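Local coordinates for hydrogenase maturation factor (Thermoanaerobacter tengcongensis, PDB 3VTI), which accepts a carbamoyl group from its partner HypF and probably converts it to a nitrile by ATP-dependent dehydration during [NiFe]-hydrogenase maturation, at residues F37-L42 and D118-I122; S62-A66 and L130-V136; N140-G144 and E283-S287. All blocks are in the same frame, centred on the assembly; numbering follows the deposited sequence.

From the N terminus, the chain leaves strand 30-37 through residues 37-42, passes helix 49-60 and turns at residues 62-66 into strand 66-78. Contact 1 closes the first loop when residues 118-122, at the start of strand 120-130, return to 37-42. Contact 2 closes the second where the same strand ends: residues 130-136 meet 62-66. The two loops therefore cross, and strand 120-130 joins contacts whose centres lie about 31 Å apart. Contact 3 follows in series, tying residues 140-144, ahead of strand 146-149, to the end of strand 279-285 in the C-terminal domain. A probable hydrogen bond from Asn-140 to Asn-135 links contacts 2 and 3.

Contact 1: residues F37-L42 and D118-I122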
loop_
_atom_site.group_PDB
_atom_site.type_symbol
_atom_site.label_atom_id
_atom_site.label_comp_id
_atom_site.label_asym_id
_atom_site.label_seq_id
_atom_site.Cartn_x
_atom_site.Cartn_y
_atom_site.Cartn_z
ATOM N N PHE C 37 -0.629 -2.417 -7.471
ATOM C CA PHE C 37 -1.039 -1.189 -8.140
ATOM C C PHE C 37 -1.177 -0.049 -7.137
ATOM O O PHE C 37 -2.021 -0.088 -6.237
ATOM C CB PHE C 37 -2.331 -1.436 -8.914
ATOM C CG PHE C 37 -2.167 -2.436 -10.023
ATOM C CD1 PHE C 37 -1.885 -2.012 -11.320
ATOM C CD2 PHE C 37 -2.247 -3.804 -9.762
ATOM C CE1 PHE C 37 -1.701 -2.919 -12.340
ATOM C CE2 PHE C 37 -2.063 -4.721 -10.779
ATOM C CZ PHE C 37 -1.791 -4.279 -12.076
ATOM N N THR C 38 -0.325 0.955 -7.296
ATOM C CA THR C 38 -0.131 1.983 -6.279
ATOM C C THR C 38 -0.284 3.390 -6.869
ATOM O O THR C 38 0.163 4.370 -6.287
ATOM C CB THR C 38 1.263 1.843 -5.632
ATOM O OG1 THR C 38 2.262 1.902 -6.654
ATOM C CG2 THR C 38 1.397 0.515 -4.906
ATOM N N VAL C 39 -0.936 3.469 -8.023
ATOM C CA VAL C 39 -1.110 4.709 -8.769
ATOM C C VAL C 39 -1.851 5.795 -7.962
ATOM O O VAL C 39 -2.861 5.521 -7.321
ATOM C CB VAL C 39 -1.857 4.423 -10.102
ATOM C CG1 VAL C 39 -3.306 3.997 -9.837
ATOM C CG2 VAL C 39 -1.816 5.624 -11.032
ATOM N N LYS C 40 -1.308 7.014 -7.989
ATOM C CA LYS C 40 -2.014 8.215 -7.537
ATOM C C LYS C 40 -2.007 9.233 -8.685
ATOM O O LYS C 40 -0.950 9.492 -9.278
ATOM C CB LYS C 40 -1.376 8.822 -6.279
ATOM C CG LYS C 40 -1.591 8.034 -4.976
ATOM C CD LYS C 40 -3.050 7.617 -4.779
ATOM C CE LYS C 40 -3.284 6.976 -3.430
ATOM N NZ LYS C 40 -2.425 5.801 -3.176
ATOM N N PRO C 41 -3.179 9.811 -9.013
ATOM C CA PRO C 41 -4.461 9.659 -8.326
ATOM C C PRO C 41 -5.188 8.361 -8.695
ATOM O O PRO C 41 -4.899 7.758 -9.724
ATOM C CB PRO C 41 -5.252 10.873 -8.815
ATOM C CG PRO C 41 -4.728 11.130 -10.193
ATOM C CD PRO C 41 -3.313 10.590 -10.259
ATOM N N LEU C 42 -6.128 7.945 -7.856
ATOM C CA LEU C 42 -6.844 6.687 -8.048
ATOM C C LEU C 42 -7.795 6.752 -9.235
ATOM O O LEU C 42 -8.105 5.729 -9.844
ATOM C CB LEU C 42 -7.628 6.330 -6.786
ATOM C CG LEU C 42 -6.858 6.307 -5.466
ATOM C CD1 LEU C 42 -7.818 6.391 -4.295
ATOM C CD2 LEU C 42 -5.950 5.084 -5.361
ATOM N N ASP C 118 -1.721 5.241 1.972
ATOM C CA ASP C 118 -2.398 6.334 1.272
ATOM C C ASP C 118 -3.625 5.791 0.526
ATOM O O ASP C 118 -3.538 5.369 -0.628
ATOM C CB ASP C 118 -1.438 7.066 0.317
ATOM C CG ASP C 118 -1.987 8.420 -0.178
ATOM O OD1 ASP C 118 -2.983 8.925 0.379
ATOM O OD2 ASP C 118 -1.400 8.989 -1.133
ATOM N N ARG C 119 -4.757 5.785 1.227
ATOM C CA ARG C 119 -6.074 5.491 0.662
ATOM C C ARG C 119 -6.323 4.018 0.337
ATOM O O ARG C 119 -7.092 3.367 1.042
ATOM C CB ARG C 119 -6.377 6.372 -0.553
ATOM C CG ARG C 119 -6.404 7.879 -0.302
ATOM C CD ARG C 119 -6.448 8.537 -1.658
ATOM N NE ARG C 119 -6.309 9.982 -1.636
ATOM C CZ ARG C 119 -5.325 10.669 -2.216
ATOM N NH1 ARG C 119 -4.353 10.054 -2.868
ATOM N NH2 ARG C 119 -5.317 11.998 -2.127
ATOM N N ILE C 120 -5.687 3.499 -0.719
ATOM C CA ILE C 120 -5.926 2.121 -1.173
ATOM C C ILE C 120 -4.866 1.594 -2.152
ATOM O O ILE C 120 -4.529 2.260 -3.135
ATOM C CB ILE C 120 -7.351 1.969 -1.803
ATOM C CG1 ILE C 120 -7.635 0.520 -2.219
ATOM C CG2 ILE C 120 -7.544 2.934 -2.979
ATOM C CD1 ILE C 120 -9.107 0.226 -2.463
ATOM N N PHE C 121 -4.336 0.406 -1.863
ATOM C CA PHE C 121 -3.543 -0.358 -2.837
ATOM C C PHE C 121 -4.276 -1.633 -3.213
ATOM O O PHE C 121 -5.049 -2.174 -2.418
ATOM C CB PHE C 121 -2.151 -0.722 -2.304
ATOM C CG PHE C 121 -1.297 0.464 -1.953
ATOM C CD1 PHE C 121 -1.289 1.602 -2.752
ATOM C CD2 PHE C 121 -0.480 0.432 -0.838
ATOM C CE1 PHE C 121 -0.506 2.687 -2.434
ATOM C CE2 PHE C 121 0.311 1.516 -0.512
ATOM C CZ PHE C 121 0.297 2.647 -1.304
ATOM N N ILE C 122 -4.028 -2.109 -4.427
ATOM C CA ILE C 122 -4.610 -3.350 -4.898
ATOM C C ILE C 122 -3.545 -4.249 -5.527
ATOM O O ILE C 122 -2.728 -3.797 -6.340
ATOM C CB ILE C 122 -5.761 -3.091 -5.902
ATOM C CG1 ILE C 122 -6.838 -2.205 -5.260
ATOM C CG2 ILE C 122 -6.382 -4.403 -6.369
ATOM C CD1 ILE C 122 -7.710 -1.456 -6.258
HETATM O O HOH W 1 -2.822 3.903 -4.985
#
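Lys-40 crosses to Asp-118 with a chain bent at chi2 (-47°) and again at chi4 (-57°), the last bend bringing its ammonium to the backbone carbonyl. NZ donates to Asp-118 O at 2.8 Å, tilted out of the carbonyl plane, and Ile-120 N reaches that oxygen from the opposite face, so two donors grip it. Asp-118 OD2 is farther off, 3.9 Å from Lys-40 NZ, a long salt bridge. The ammonium also donates to a water that in turn donates to Val-39 O and Ile-120 O, bridging the two backbones. Lys-40 CE lies at the edge of the Arg-119 guanidinium, in its plane, while Asp-118 OD1 lies over one face of that group, offset toward its rim, and OD2 pairs with Arg-119 NH1 by charge alone, well out of the guanidinium plane. Beside the polar cluster, Leu-42 CD2 meets Ile-120 CG2 at 3.6 Å and Leu-42 CD1 lies against Arg-119 CD. Thr-38 turns CG2 over one face of the Phe-121 ring, 3.9 Å from its centroid, in a CH-pi contact offset toward the rim. Thr-38 and Phe-121 also pack on Val-112 and Val-117 of the second subunit. Phe-37 and Ile-122 form an antiparallel hydrogen-bonded pair: Phe-37 N to Ile-122 O is 2.8 Å, and the return bond from Ile-122 N to Phe-37 O is weak at 3.4 Å. This pair ends the ladder between strands 30-37 and 120-130, with the Phe-37 ring turned onto helix 49-60. Lys-40 and Arg-119 thus share the Asp-118 carboxylate, which probably balances part of their positive charge.

Contact 2: residues S62-A66 and L130-V136; sequences SMRGA and LYEGANV
Arg-64 runs alongside the end of the 130-136 loop, most of its chain lying against one carbonyl. CB lies 4.3 Å from Leu-130 CD1; CG lies near Val-136 O, and the bend at chi2 (62°) brings CD to 3.2 Å from that oxygen. NE donates to Val-136 O at 2.8 Å, with the acceptor in the guanidinium plane and the donor in the carbonyl plane, an arrangement that fixes the turn of the guanidinium. Beyond it, NH1 bonds to Ala-23 O, and NH2 makes a long, weak ion pair with Glu-21. An alanine here would remove the guanidinium, is likely to leave Val-136 O and Ala-23 O each without this donor, and would probably let the loop end shift. Next door, Gly-65 O receives Tyr-131 N at 3.1 Å in its carbonyl plane, and also meets the edge of the Tyr-131 ring at CD2 and the methyl of Ala-134. Gly-65 has backbone angles that only glycine takes easily, and a CB would collide with Ala-134 and Val-136. Ala-66 and Leu-130 form an antiparallel non-hydrogen-bonded pair where strands 66-78 and 120-130 meet at their ends. Tyr-131 OH bonds to Glu-185 of helix 181-187, Val-136 packs on strand 194-198, and Met-63 touches the magnesium ligands Asp-22 and Asp-199, placing the contact at the junction of the two domains.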
loop_
_atom_site.group_PDB
_atom_site.type_symbol
_atom_site.label_atom_id
_atom_site.label_comp_id
_atom_site.label_asym_id
_atom_site.label_seq_id
_atom_site.Cartn_x
_atom_site.Cartn_y
_atom_site.Cartn_z
ATOM N N SER C 62 -1.250 -12.939 -20.415
ATOM C CA SER C 62 -1.381 -13.282 -21.828
ATOM C C SER C 62 -0.034 -13.222 -22.531
ATOM O O SER C 62 0.163 -13.886 -23.553
ATOM C CB SER C 62 -2.361 -12.334 -22.530
ATOM O OG SER C 62 -3.627 -12.264 -21.886
ATOM N N MET C 63 0.890 -12.438 -21.976
ATOM C CA MET C 63 2.186 -12.142 -22.613
ATOM C C MET C 63 3.039 -13.372 -22.922
ATOM O O MET C 63 4.096 -13.275 -23.551
ATOM C CB MET C 63 2.997 -11.169 -21.764
ATOM C CG MET C 63 2.345 -9.832 -21.608
ATOM S SD MET C 63 2.163 -8.999 -23.180
ATOM C CE MET C 63 0.792 -7.910 -22.822
ATOM N N ARG C 64 2.567 -14.525 -22.479
ATOM C CA ARG C 64 3.284 -15.759 -22.655
ATOM C C ARG C 64 2.653 -16.569 -23.793
ATOM O O ARG C 64 3.091 -17.671 -24.097
ATOM C CB ARG C 64 3.278 -16.517 -21.323
ATOM C CG ARG C 64 4.499 -17.337 -21.060
ATOM C CD ARG C 64 5.796 -16.515 -20.977
ATOM N NE ARG C 64 6.923 -17.415 -21.215
ATOM C CZ ARG C 64 7.549 -18.103 -20.266
ATOM N NH1 ARG C 64 7.193 -17.963 -18.993
ATOM N NH2 ARG C 64 8.552 -18.919 -20.583
ATOM N N GLY C 65 1.649 -15.982 -24.448
ATOM C CA GLY C 65 0.891 -16.658 -25.518
ATOM C C GLY C 65 -0.296 -17.420 -24.953
ATOM O O GLY C 65 -0.511 -18.607 -25.264
ATOM N N ALA C 66 -1.071 -16.734 -24.116
ATOM C CA ALA C 66 -2.062 -17.400 -23.289
ATOM C C ALA C 66 -3.383 -16.655 -23.198
ATOM O O ALA C 66 -3.434 -15.429 -23.334
ATOM C CB ALA C 66 -1.496 -17.654 -21.895
ATOM N N LEU C 130 -2.091 -21.566 -21.962
ATOM C CA LEU C 130 -1.371 -21.406 -23.228
ATOM C C LEU C 130 -2.168 -21.926 -24.431
ATOM O O LEU C 130 -2.783 -22.986 -24.366
ATOM C CB LEU C 130 -0.041 -22.155 -23.139
ATOM C CG LEU C 130 1.241 -21.418 -23.531
ATOM C CD1 LEU C 130 1.520 -20.256 -22.597
ATOM C CD2 LEU C 130 2.419 -22.376 -23.527
ATOM N N TYR C 131 -2.150 -21.170 -25.526
ATOM C CA TYR C 131 -2.674 -21.662 -26.802
ATOM C C TYR C 131 -1.821 -22.784 -27.382
ATOM O O TYR C 131 -0.650 -22.938 -27.023
ATOM C CB TYR C 131 -2.801 -20.535 -27.819
ATOM C CG TYR C 131 -3.776 -19.474 -27.399
ATOM C CD1 TYR C 131 -5.146 -19.655 -27.570
ATOM C CD2 TYR C 131 -3.328 -18.288 -26.821
ATOM C CE1 TYR C 131 -6.051 -18.677 -27.176
ATOM C CE2 TYR C 131 -4.218 -17.301 -26.426
ATOM C CZ TYR C 131 -5.577 -17.498 -26.603
ATOM O OH TYR C 131 -6.456 -16.517 -26.206
ATOM N N GLU C 132 -2.429 -23.543 -28.296
ATOM C CA GLU C 132 -1.884 -24.795 -28.844
ATOM C C GLU C 132 -0.368 -24.798 -29.095
ATOM O O GLU C 132 0.358 -25.598 -28.496
ATOM C CB GLU C 132 -2.646 -25.202 -30.110
ATOM C CG GLU C 132 -2.473 -26.670 -30.522
ATOM C CD GLU C 132 -2.930 -26.935 -31.958
ATOM O OE1 GLU C 132 -3.571 -26.038 -32.562
ATOM O OE2 GLU C 132 -2.647 -28.038 -32.490
ATOM N N GLY C 133 0.110 -23.916 -29.964
ATOM C CA GLY C 133 1.537 -23.874 -30.264
ATOM C C GLY C 133 2.214 -22.581 -29.855
ATOM O O GLY C 133 2.973 -22.001 -30.628
ATOM N N ALA C 134 1.941 -22.128 -28.640
ATOM C CA ALA C 134 2.490 -20.880 -28.164
ATOM C C ALA C 134 3.879 -21.091 -27.590
ATOM O O ALA C 134 4.121 -22.047 -26.848
ATOM C CB ALA C 134 1.578 -20.283 -27.132
ATOM N N ASN C 135 4.792 -20.200 -27.958
ATOM C CA ASN C 135 6.142 -20.192 -27.411
ATOM C C ASN C 135 6.656 -18.765 -27.367
ATOM O O ASN C 135 7.463 -18.349 -28.194
ATOM C CB ASN C 135 7.091 -21.085 -28.221
ATOM C CG ASN C 135 8.408 -21.352 -27.495
ATOM O OD1 ASN C 135 8.892 -20.533 -26.699
ATOM N ND2 ASN C 135 8.991 -22.507 -27.761
ATOM N N VAL C 136 6.172 -18.017 -26.389
ATOM C CA VAL C 136 6.491 -16.609 -26.270
ATOM C C VAL C 136 7.294 -16.401 -24.997
ATOM O O VAL C 136 6.875 -16.830 -23.923
ATOM C CB VAL C 136 5.206 -15.751 -26.238
ATOM C CG1 VAL C 136 5.541 -14.307 -26.447
ATOM C CG2 VAL C 136 4.228 -16.212 -27.320
#

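Contact 3: residues N140-G144 and E283-S287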
loop_
_atom_site.group_PDB
_atom_site.type_symbol
_atom_site.label_atom_id
_atom_site.label_comp_id
_atom_site.label_asym_id
_atom_site.label_seq_id
_atom_site.Cartn_x
_atom_site.Cartn_y
_atom_site.Cartn_z
ATOM N N ASN C 140 13.337 -15.140 -26.778
ATOM C CA ASN C 140 13.065 -15.741 -28.091
ATOM C C ASN C 140 13.404 -14.895 -29.318
ATOM O O ASN C 140 13.224 -15.350 -30.438
ATOM C CB ASN C 140 11.600 -16.208 -28.185
ATOM C CG ASN C 140 11.349 -17.531 -27.459
ATOM O OD1 ASN C 140 12.267 -18.140 -26.905
ATOM N ND2 ASN C 140 10.096 -17.980 -27.468
ATOM N N ALA C 141 13.885 -13.674 -29.118
ATOM C CA ALA C 141 14.242 -12.831 -30.249
ATOM C C ALA C 141 15.560 -13.280 -30.909
ATOM O O ALA C 141 16.571 -13.482 -30.229
ATOM C CB ALA C 141 14.299 -11.374 -29.827
ATOM N N LYS C 142 15.513 -13.457 -32.233
ATOM C CA LYS C 142 16.689 -13.744 -33.067
ATOM C C LYS C 142 16.918 -12.590 -34.053
ATOM O O LYS C 142 15.961 -11.925 -34.448
ATOM C CB LYS C 142 16.506 -15.046 -33.873
ATOM C CG LYS C 142 16.099 -16.300 -33.098
ATOM C CD LYS C 142 17.193 -16.820 -32.170
ATOM C CE LYS C 142 16.747 -18.101 -31.461
ATOM N NZ LYS C 142 17.375 -18.281 -30.111
ATOM N N PRO C 143 18.184 -12.343 -34.461
ATOM C CA PRO C 143 18.448 -11.312 -35.474
ATOM C C PRO C 143 17.676 -11.570 -36.771
ATOM O O PRO C 143 17.668 -12.695 -37.277
ATOM C CB PRO C 143 19.952 -11.444 -35.722
ATOM C CG PRO C 143 20.489 -12.031 -34.475
ATOM C CD PRO C 143 19.433 -12.971 -33.989
ATOM N N GLY C 144 17.024 -10.536 -37.291
ATOM C CA GLY C 144 16.165 -10.678 -38.463
ATOM C C GLY C 144 14.686 -10.543 -38.139
ATOM O O GLY C 144 13.869 -10.318 -39.036
ATOM N N GLU C 283 13.747 -3.544 -35.931
ATOM C CA GLU C 283 14.338 -4.824 -36.318
ATOM C C GLU C 283 15.331 -5.274 -35.243
ATOM O O GLU C 283 16.042 -4.458 -34.662
ATOM C CB GLU C 283 15.049 -4.709 -37.687
ATOM C CG GLU C 283 15.369 -6.052 -38.343
ATOM C CD GLU C 283 16.135 -5.941 -39.668
ATOM O OE1 GLU C 283 17.282 -5.433 -39.672
ATOM O OE2 GLU C 283 15.602 -6.401 -40.706
ATOM N N VAL C 284 15.368 -6.580 -34.996
ATOM C CA VAL C 284 16.301 -7.192 -34.060
ATOM C C VAL C 284 17.695 -7.341 -34.699
ATOM O O VAL C 284 17.859 -7.998 -35.733
ATOM C CB VAL C 284 15.772 -8.558 -33.580
ATOM C CG1 VAL C 284 16.790 -9.261 -32.706
ATOM C CG2 VAL C 284 14.458 -8.386 -32.837
ATOM N N ASN C 285 18.683 -6.724 -34.055
ATOM C CA ASN C 285 20.057 -6.635 -34.545
ATOM C C ASN C 285 20.934 -7.794 -34.123
ATOM O O ASN C 285 20.549 -8.627 -33.305
ATOM C CB ASN C 285 20.723 -5.356 -34.019
ATOM C CG ASN C 285 20.354 -4.123 -34.810
ATOM O OD1 ASN C 285 19.677 -4.193 -35.844
ATOM N ND2 ASN C 285 20.816 -2.970 -34.334
ATOM N N ASP C 286 22.129 -7.805 -34.700
ATOM C CA ASP C 286 23.221 -8.692 -34.335
ATOM C C ASP C 286 23.952 -8.042 -33.159
ATOM O O ASP C 286 24.507 -8.731 -32.296
ATOM C CB ASP C 286 24.181 -8.830 -35.539
ATOM C CG ASP C 286 24.940 -10.154 -35.553
ATOM O OD1 ASP C 286 24.451 -11.154 -34.983
ATOM O OD2 ASP C 286 26.030 -10.202 -36.156
ATOM N N SER C 287 23.954 -6.706 -33.155
ATOM C CA SER C 287 24.614 -5.908 -32.136
ATOM C C SER C 287 23.880 -6.123 -30.837
ATOM O O SER C 287 22.658 -6.284 -30.835
ATOM C CB SER C 287 24.544 -4.427 -32.509
ATOM O OG SER C 287 23.199 -3.964 -32.543
#
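Val-284 meets Lys-142 and Ala-141 through its two methyls, which its first torsion (chi1 175°) directs apart. CG1, set opposite the backbone N, lies against Lys-142 O, Val-284 CG1 being 3.3 Å from it; CG2, set opposite the carbonyl carbon, faces the methyl of Ala-141, with Val-284 CG2 4.2 Å from Ala-141 CB. The valine thus touches the carbonyl of Lys-142 and the methyl of Ala-141. The carbonyl of Val-284 serves the next part of the loop. Gly-144 N donates to Val-284 O at 3.1 Å, a nearly straight bond (163° at the hydrogen) whose donor is tilted out of the carbonyl plane, and Pro-143 CA adds a CA-H...O contact of 3.4 Å to Val-284 O. Gly-144 has a positive phi, at which a CB would jam against the preceding carbonyl oxygen. The Pro-143 ring lies along the continuing chain: its CG is 3.6 Å from Asn-285 O, and Asp-286 OD1 comes no nearer than 4.1 Å to Pro-143 CG. At the strand's end, Asn-285 ND2 donates to Ser-287 OG at 3.1 Å. The touching parts run 78° apart, so residues 140-144 cross the end of strand 279-285 before joining its antiparallel neighbour, strand 146-149; a backbone bond between Val-284 and Asp-145 continues the link. On the other side of strand 279-285, Glu-283 and Asn-285 bond through their backbones to Lys-221 and Gly-219 of strand 219-223, while Val-218, just before that strand, packs on Ala-141, Pro-143 and Val-284.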